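Local atomic coordinates of flavin reductase domain protein, FMN-binding (Shewanella baltica, PDB entry 3HMZ), a protein that binds flavin mononucleotide and probably acts as an NAD(P)-dependent oxidoreductase. Residues Asp42-Ala47 and Cys111-Phe116. Residues are numbered along the deposited sequence; the frame is centred on the assembly and turned at random.
With FMN (flavin mononucleotide), chain B; EDO (1,2-ethanediol), chain F.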
ATOM      1  N   ASP A  42      -7.982  13.406 -21.438  1.00 20.88           N
ATOM      2  CA  ASP A  42      -7.812  13.005 -20.034  1.00 20.03           C
ATOM      3  C   ASP A  42      -8.311  11.596 -19.799  1.00 18.86           C
ATOM      4  O   ASP A  42      -9.216  11.099 -20.470  1.00 21.28           O
ATOM      5  CB  ASP A  42      -8.590  13.982 -19.131  1.00 19.85           C
ATOM      6  CG  ASP A  42      -7.994  15.370 -19.116  1.00 20.23           C
ATOM      7  OD1 ASP A  42      -6.768  15.486 -19.087  1.00 21.99           O
ATOM      8  OD2 ASP A  42      -8.738  16.367 -19.065  1.00 22.50           O
ATOM      9  N   ASN A  43      -7.728  10.956 -18.793  1.00 19.13           N
ATOM     10  CA  ASN A  43      -8.182   9.667 -18.380  1.00 17.73           C
ATOM     11  C   ASN A  43      -7.949   9.470 -16.886  1.00 16.73           C
ATOM     12  O   ASN A  43      -7.127  10.150 -16.285  1.00 17.45           O
ATOM     13  CB  ASN A  43      -7.516   8.522 -19.134  1.00 18.33           C
ATOM     14  CG  ASN A  43      -8.331   7.254 -19.108  1.00 18.95           C
ATOM     15  OD1 ASN A  43      -9.538   7.268 -18.850  1.00 19.93           O
ATOM     16  ND2 ASN A  43      -7.668   6.133 -19.397  1.00 20.57           N
ATOM     17  N   VAL A  44      -8.738   8.570 -16.329  1.00 17.21           N
ATOM     18  CA  VAL A  44      -8.653   8.183 -14.926  1.00 16.17           C
ATOM     19  C   VAL A  44      -8.860   6.648 -14.867  1.00 16.95           C
ATOM     20  O   VAL A  44      -9.754   6.120 -15.505  1.00 16.72           O
ATOM     21  CB  VAL A  44      -9.745   8.886 -14.062  1.00 16.09           C
ATOM     22  CG1 VAL A  44      -9.633   8.459 -12.553  1.00 16.39           C
ATOM     23  CG2 VAL A  44      -9.749  10.422 -14.261  1.00 17.22           C
HETATM   24  N   MSE A  45      -8.051   5.973 -14.052  1.00 15.61           N
HETATM   25  CA  MSE A  45      -8.243   4.566 -13.708  1.00 16.41           C
HETATM   26  C   MSE A  45      -8.032   4.373 -12.203  1.00 16.14           C
HETATM   27  O   MSE A  45      -7.553   5.279 -11.525  1.00 16.35           O
HETATM   28  CB  MSE A  45      -7.272   3.655 -14.471  1.00 17.29           C
HETATM   29  CG  MSE A  45      -5.791   3.903 -14.175  1.00 17.93           C
HETATM   30 SE   MSE A  45      -4.630   2.597 -14.952  0.75 20.55          SE
HETATM   31  CE  MSE A  45      -4.104   1.609 -13.388  1.00 20.26           C
ATOM     32  N   ALA A  46      -8.408   3.193 -11.715  1.00 16.24           N
ATOM     33  CA  ALA A  46      -8.186   2.818 -10.315  1.00 15.65           C
ATOM     34  C   ALA A  46      -6.868   2.045 -10.214  1.00 15.01           C
ATOM     35  O   ALA A  46      -6.520   1.247 -11.109  1.00 16.81           O
ATOM     36  CB  ALA A  46      -9.318   1.982  -9.766  1.00 16.57           C
ATOM     37  N   ALA A  47      -6.118   2.301  -9.145  1.00 14.71           N
ATOM     38  CA  ALA A  47      -4.909   1.538  -8.830  1.00 16.04           C
ATOM     39  C   ALA A  47      -4.822   1.226  -7.341  1.00 14.86           C
ATOM     40  O   ALA A  47      -4.734   2.144  -6.515  1.00 15.57           O
ATOM     41  CB  ALA A  47      -3.613   2.241  -9.289  1.00 16.31           C
ATOM     42  N   CYS A 111     -18.575   7.254 -15.991  1.00 23.19           N
ATOM     43  CA  CYS A 111     -18.136   6.869 -14.661  1.00 23.53           C
ATOM     44  C   CYS A 111     -18.453   7.952 -13.611  1.00 22.04           C
ATOM     45  O   CYS A 111     -18.223   7.726 -12.432  1.00 23.34           O
ATOM     46  CB  CYS A 111     -16.632   6.558 -14.663  1.00 24.10           C
ATOM     47  SG  CYS A 111     -16.162   5.060 -15.559  1.00 26.99           S
ATOM     48  N   GLY A 112     -18.981   9.111 -14.024  1.00 19.81           N
ATOM     49  CA  GLY A 112     -19.330  10.209 -13.092  1.00 19.50           C
ATOM     50  C   GLY A 112     -18.119  10.970 -12.595  1.00 17.91           C
ATOM     51  O   GLY A 112     -18.177  11.542 -11.515  1.00 19.20           O
ATOM     52  N   VAL A 113     -17.039  11.014 -13.404  1.00 17.50           N
ATOM     53  CA  VAL A 113     -15.823  11.685 -13.008  1.00 17.14           C
ATOM     54  C   VAL A 113     -15.852  13.147 -13.418  1.00 16.50           C
ATOM     55  O   VAL A 113     -15.934  13.454 -14.614  1.00 18.21           O
ATOM     56  CB  VAL A 113     -14.593  11.037 -13.672  1.00 17.28           C
ATOM     57  CG1 VAL A 113     -13.291  11.807 -13.340  1.00 19.98           C
ATOM     58  CG2 VAL A 113     -14.485   9.550 -13.245  1.00 21.17           C
ATOM     59  N   GLU A 114     -15.738  14.031 -12.437  1.00 15.82           N
ATOM     60  CA  GLU A 114     -15.641  15.476 -12.622  1.00 16.52           C
ATOM     61  C   GLU A 114     -14.176  15.862 -12.408  1.00 16.22           C
ATOM     62  O   GLU A 114     -13.604  15.535 -11.379  1.00 16.86           O
ATOM     63  CB  GLU A 114     -16.544  16.239 -11.659  1.00 16.97           C
ATOM     64  CG  GLU A 114     -16.393  17.737 -11.736  1.00 17.62           C
ATOM     65  CD  GLU A 114     -17.168  18.442 -10.677  1.00 18.40           C
ATOM     66  OE1 GLU A 114     -18.300  18.039 -10.423  1.00 19.87           O
ATOM     67  OE2 GLU A 114     -16.630  19.421 -10.110  1.00 19.50           O
ATOM     68  N   LEU A 115     -13.575  16.507 -13.395  1.00 16.88           N
ATOM     69  CA  LEU A 115     -12.183  16.903 -13.352  1.00 15.92           C
ATOM     70  C   LEU A 115     -12.009  18.420 -13.110  1.00 16.15           C
ATOM     71  O   LEU A 115     -12.871  19.240 -13.463  1.00 18.91           O
ATOM     72  CB  LEU A 115     -11.466  16.572 -14.665  1.00 17.26           C
ATOM     73  CG  LEU A 115     -11.439  15.093 -15.035  1.00 18.80           C
ATOM     74  CD1 LEU A 115     -10.833  14.924 -16.419  1.00 19.35           C
ATOM     75  CD2 LEU A 115     -10.701  14.263 -13.976  1.00 18.09           C
ATOM     76  N   PHE A 116     -10.861  18.773 -12.548  1.00 16.93           N
ATOM     77  CA  PHE A 116     -10.444  20.155 -12.388  1.00 17.25           C
ATOM     78  C   PHE A 116      -8.956  20.270 -12.594  1.00 17.34           C
ATOM     79  O   PHE A 116      -8.250  19.268 -12.675  1.00 18.16           O
ATOM     80  CB  PHE A 116     -10.875  20.729 -11.030  1.00 17.10           C
ATOM     81  CG  PHE A 116     -10.154  20.143  -9.808  1.00 16.96           C
ATOM     82  CD1 PHE A 116     -10.535  18.948  -9.232  1.00 16.76           C
ATOM     83  CD2 PHE A 116      -9.079  20.812  -9.236  1.00 17.92           C
ATOM     84  CE1 PHE A 116      -9.878  18.437  -8.102  1.00 16.89           C
ATOM     85  CE2 PHE A 116      -8.420  20.335  -8.109  1.00 18.06           C
ATOM     86  CZ  PHE A 116      -8.831  19.126  -7.534  1.00 17.38           C
TER
HETATM   87  N1  FMN B 500      -4.764  -1.779 -12.878  1.00 16.49           N
HETATM   88  C2  FMN B 500      -3.404  -1.603 -12.781  1.00 17.19           C
HETATM   89  O2  FMN B 500      -2.728  -1.600 -13.810  1.00 19.38           O
HETATM   90  N3  FMN B 500      -2.838  -1.402 -11.536  1.00 17.86           N
HETATM   91  C4  FMN B 500      -3.558  -1.408 -10.382  1.00 16.83           C
HETATM   92  O4  FMN B 500      -2.954  -1.244  -9.289  1.00 17.20           O
HETATM   93  C4A FMN B 500      -4.943  -1.610 -10.494  1.00 16.70           C
HETATM   94  N5  FMN B 500      -5.752  -1.610  -9.372  1.00 17.22           N
HETATM   95  C5A FMN B 500      -7.136  -1.607  -9.460  1.00 16.67           C
HETATM   96  C6  FMN B 500      -7.938  -1.423  -8.323  1.00 16.68           C
HETATM   97  C7  FMN B 500      -9.326  -1.442  -8.405  1.00 16.65           C
HETATM   98  C7M FMN B 500     -10.167  -1.225  -7.187  1.00 16.47           C
HETATM   99  C8  FMN B 500      -9.928  -1.653  -9.649  1.00 16.84           C
HETATM  100  C8M FMN B 500     -11.436  -1.692  -9.791  1.00 18.62           C
HETATM  101  C9  FMN B 500      -9.122  -1.824 -10.765  1.00 16.60           C
HETATM  102  C9A FMN B 500      -7.736  -1.809 -10.722  1.00 17.38           C
HETATM  103  N10 FMN B 500      -6.916  -1.962 -11.837  1.00 17.04           N
HETATM  104  C10 FMN B 500      -5.545  -1.793 -11.740  1.00 16.70           C
HETATM  105  C1' FMN B 500      -7.484  -2.065 -13.227  1.00 16.38           C
HETATM  106  C2' FMN B 500      -7.569  -0.742 -14.000  1.00 16.62           C
HETATM  107  O2' FMN B 500      -8.077   0.328 -13.188  1.00 17.58           O
HETATM  108  C3' FMN B 500      -8.478  -1.015 -15.193  1.00 16.99           C
HETATM  109  O3' FMN B 500      -7.836  -1.950 -16.055  1.00 19.06           O
HETATM  110  C4' FMN B 500      -8.963   0.257 -15.917  1.00 17.87           C
HETATM  111  O4' FMN B 500     -10.120  -0.109 -16.662  1.00 19.50           O
HETATM  112  C5' FMN B 500      -7.936   0.882 -16.841  1.00 17.53           C
HETATM  113  O5' FMN B 500      -8.562   1.994 -17.482  1.00 18.37           O
HETATM  114  P   FMN B 500      -7.881   2.672 -18.762  1.00 19.14           P
HETATM  115  O1P FMN B 500      -8.948   3.642 -19.238  1.00 20.37           O
HETATM  116  O2P FMN B 500      -6.585   3.325 -18.373  1.00 18.58           O
HETATM  117  O3P FMN B 500      -7.608   1.588 -19.772  1.00 20.81           O
HETATM  118  C1  EDO F 201     -21.295   8.144  -9.434  1.00 47.00           C
HETATM  119  O1  EDO F 201     -21.742   9.197 -10.311  1.00 47.45           O
HETATM  120  C2  EDO F 201     -19.933   7.649  -9.889  1.00 46.85           C
HETATM  121  O2  EDO F 201     -20.074   6.745 -10.964  1.00 47.96           O
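Asp42 and Val44, on a strand of the antiparallel beta-barrel of the flavin reductase-like fold, face Leu115 and Val113, with CA atoms 8.9 Å apart for Asp42 and Leu115 and 8.2 Å for Val44 and Val113. No hydrogen bond crosses; side chains alone join the strand to the chain that leaves helix 107-111 through a Schellman motif at Gly112. Val44 CG2, anti to its carbonyl carbon, meets Val113 CG1 at 3.9 Å and Leu115 CD2 at 4.0 Å, while Leu108 touches both Val44 and Leu115. The other methyl of Leu115, CD1, slides along Asp42 and lies 3.6 Å from its CB; the carboxylate itself is held by a salt bridge to Arg37.

Asn43 points away from this apolar seam. With CG anti to the backbone N (chi1 -158°), its amide reaches the FMN phosphate, and ND2 donates to O1P over 2.8 Å in a nearly straight bond (173°). With alanine at this position the amide is gone, and O1P would probably be left without this donor, weakening the grip on the phosphate. Farther along the same strand, the cofactor's ribityl hydroxyl O2' donates to Ala46 O at 2.8 Å, and Met45 CE rests 3.3 Å from flavin C2.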